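PDB 3JTO: adapter protein MecA 2 from Bacillus subtilis, which targets unfolded and aggregated proteins and ComK to the ClpC protease and takes part in Spx degradation, its C-terminal domain, the part present here, contacting ClpC. Local coordinates for residues 3-8 against 44-49. Residues are numbered along the deposited sequence; the frame is centred on the assembly and turned at random.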
loop_
_atom_site.group_PDB
_atom_site.type_symbol
_atom_site.label_atom_id
_atom_site.label_comp_id
_atom_site.label_asym_id
_atom_site.label_seq_id
_atom_site.Cartn_x
_atom_site.Cartn_y
_atom_site.Cartn_z
ATOM N N SER A 3 7.428 15.478 -0.864
ATOM C CA SER A 3 7.125 14.197 -0.247
ATOM C C SER A 3 5.893 13.589 -0.930
ATOM O O SER A 3 4.992 14.302 -1.372
ATOM C CB SER A 3 6.947 14.327 1.275
ATOM O OG SER A 3 5.596 14.518 1.641
ATOM N N ALA A 4 5.865 12.270 -1.034
ATOM C CA ALA A 4 4.876 11.624 -1.888
ATOM C C ALA A 4 3.860 10.776 -1.129
ATOM O O ALA A 4 4.210 10.022 -0.222
ATOM C CB ALA A 4 5.578 10.787 -2.960
ATOM N N ASP A 5 2.597 10.914 -1.511
ATOM C CA ASP A 5 1.563 9.965 -1.096
ATOM C C ASP A 5 1.284 8.995 -2.241
ATOM O O ASP A 5 1.008 9.411 -3.368
ATOM C CB ASP A 5 0.284 10.691 -0.709
ATOM C CG ASP A 5 0.479 11.610 0.462
ATOM O OD1 ASP A 5 1.505 11.472 1.166
ATOM O OD2 ASP A 5 -0.390 12.467 0.683
ATOM N N ILE A 6 1.362 7.704 -1.949
ATOM C CA ILE A 6 1.276 6.688 -2.979
ATOM C C ILE A 6 0.094 5.775 -2.693
ATOM O O ILE A 6 0.028 5.165 -1.627
ATOM C CB ILE A 6 2.614 5.894 -3.079
ATOM C CG1 ILE A 6 3.645 6.706 -3.878
ATOM C CG2 ILE A 6 2.424 4.540 -3.729
ATOM C CD1 ILE A 6 5.049 6.119 -3.866
ATOM N N ILE A 7 -0.849 5.715 -3.631
ATOM C CA ILE A 7 -1.923 4.730 -3.580
ATOM C C ILE A 7 -1.935 3.813 -4.802
ATOM O O ILE A 7 -2.055 4.276 -5.931
ATOM C CB ILE A 7 -3.300 5.358 -3.464
ATOM C CG1 ILE A 7 -3.348 6.363 -2.318
ATOM C CG2 ILE A 7 -4.337 4.276 -3.239
ATOM C CD1 ILE A 7 -4.663 7.129 -2.270
ATOM N N TYR A 8 -1.827 2.511 -4.545
ATOM C CA TYR A 8 -1.866 1.479 -5.572
ATOM C C TYR A 8 -3.046 0.515 -5.431
ATOM O O TYR A 8 -3.503 0.232 -4.323
ATOM C CB TYR A 8 -0.563 0.678 -5.548
ATOM C CG TYR A 8 0.449 1.167 -6.548
ATOM C CD1 TYR A 8 0.817 0.383 -7.638
ATOM C CD2 TYR A 8 1.021 2.421 -6.415
ATOM C CE1 TYR A 8 1.729 0.841 -8.556
ATOM C CE2 TYR A 8 1.930 2.882 -7.322
ATOM C CZ TYR A 8 2.280 2.097 -8.387
ATOM O OH TYR A 8 3.192 2.581 -9.283
ATOM N N LEU A 44 0.228 4.720 1.119
ATOM C CA LEU A 44 1.413 5.085 1.889
ATOM C C LEU A 44 1.633 6.585 1.755
ATOM O O LEU A 44 1.629 7.118 0.660
ATOM C CB LEU A 44 2.640 4.332 1.381
ATOM C CG LEU A 44 2.751 2.841 1.706
ATOM C CD1 LEU A 44 3.682 2.168 0.720
ATOM C CD2 LEU A 44 3.202 2.616 3.182
ATOM N N GLU A 45 1.821 7.268 2.877
ATOM C CA GLU A 45 1.890 8.725 2.872
ATOM C C GLU A 45 3.232 9.269 3.336
ATOM O O GLU A 45 3.933 8.609 4.092
ATOM C CB GLU A 45 0.779 9.295 3.737
ATOM C CG GLU A 45 -0.569 9.278 3.067
ATOM C CD GLU A 45 -1.692 9.605 4.032
ATOM O OE1 GLU A 45 -1.483 9.446 5.256
ATOM O OE2 GLU A 45 -2.779 10.011 3.562
ATOM N N ASP A 46 3.576 10.468 2.855
ATOM C CA ASP A 46 4.744 11.230 3.330
ATOM C C ASP A 46 6.068 10.524 3.113
ATOM O O ASP A 46 6.887 10.435 4.017
ATOM C CB ASP A 46 4.604 11.593 4.813
ATOM C CG ASP A 46 3.292 12.297 5.114
ATOM O OD1 ASP A 46 2.776 13.019 4.223
ATOM O OD2 ASP A 46 2.767 12.116 6.233
ATOM N N LEU A 47 6.269 10.018 1.908
ATOM C CA LEU A 47 7.512 9.364 1.553
ATOM C C LEU A 47 8.496 10.391 0.984
ATOM O O LEU A 47 8.120 11.232 0.179
ATOM C CB LEU A 47 7.236 8.258 0.522
ATOM C CG LEU A 47 6.215 7.198 0.960
ATOM C CD1 LEU A 47 5.937 6.212 -0.155
ATOM C CD2 LEU A 47 6.677 6.467 2.222
ATOM N N GLY A 48 9.747 10.321 1.422
ATOM C CA GLY A 48 10.830 10.989 0.738
ATOM C C GLY A 48 10.852 10.529 -0.705
ATOM O O GLY A 48 10.303 9.482 -1.036
ATOM N N SER A 49 11.479 11.304 -1.581
ATOM C CA SER A 49 11.390 11.014 -3.000
ATOM C C SER A 49 12.165 9.764 -3.404
ATOM O O SER A 49 11.744 9.045 -4.303
ATOM C CB SER A 49 11.786 12.228 -3.843
ATOM O OG SER A 49 12.932 12.866 -3.317
#
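Ile6 and Leu44 form one antiparallel hydrogen-bonded pair, and Ala4 and Leu47 form the next. Ile6 N donates to Leu44 O at 2.7 Å, and Leu44 N returns to Ile6 O at 2.8 Å. Ala4 N donates to Leu47 O at 2.8 Å. The return bond, Leu47 N to Ala4 O, is 3.0 Å long.

Between these pairs residues 44-49 carry one extra residue. Asp46 and Leu47 both face Ala4, which makes a G1 beta bulge. Asp46 has a left-handed backbone conformation (phi 61°), and the chain turns a corner there.

The amide of Asp46 is taken up by a side chain. Asp46 N donates to Asp5 OD1 at 2.9 Å, with an N-H...O angle of 161°. Asp5 CG lies anti to its own carbonyl carbon (chi1 -62°), which helps bring the carboxylate over the bulge. This one bond ties the irregular residue to the neighbouring strand.

The same carboxylate rests against the aliphatic part of Glu45, with Asp5 CG 3.7 Å from Glu45 CG. Acidic groups gather on this exposed face. Asp5 OD1 is 3.7 Å from Asp46 OD1, so some mutual repulsion is likely.

Apolar packing lies on the other face, with Ala4, Ile6, Leu44 and Leu47. The methyl ends Ile6 CD1 and Leu47 CD1 meet at 3.8 Å, and their side chains cross at about a right angle.

The contact joins strands 4-10 and 39-47, neighbours in the antiparallel sheet of this domain. Helix 49-59 follows directly, with Gly48 at its N-cap. It packs Ala52 on Ala4 and Val56 on Ile6, while Ile28 touches Leu44 and Leu47.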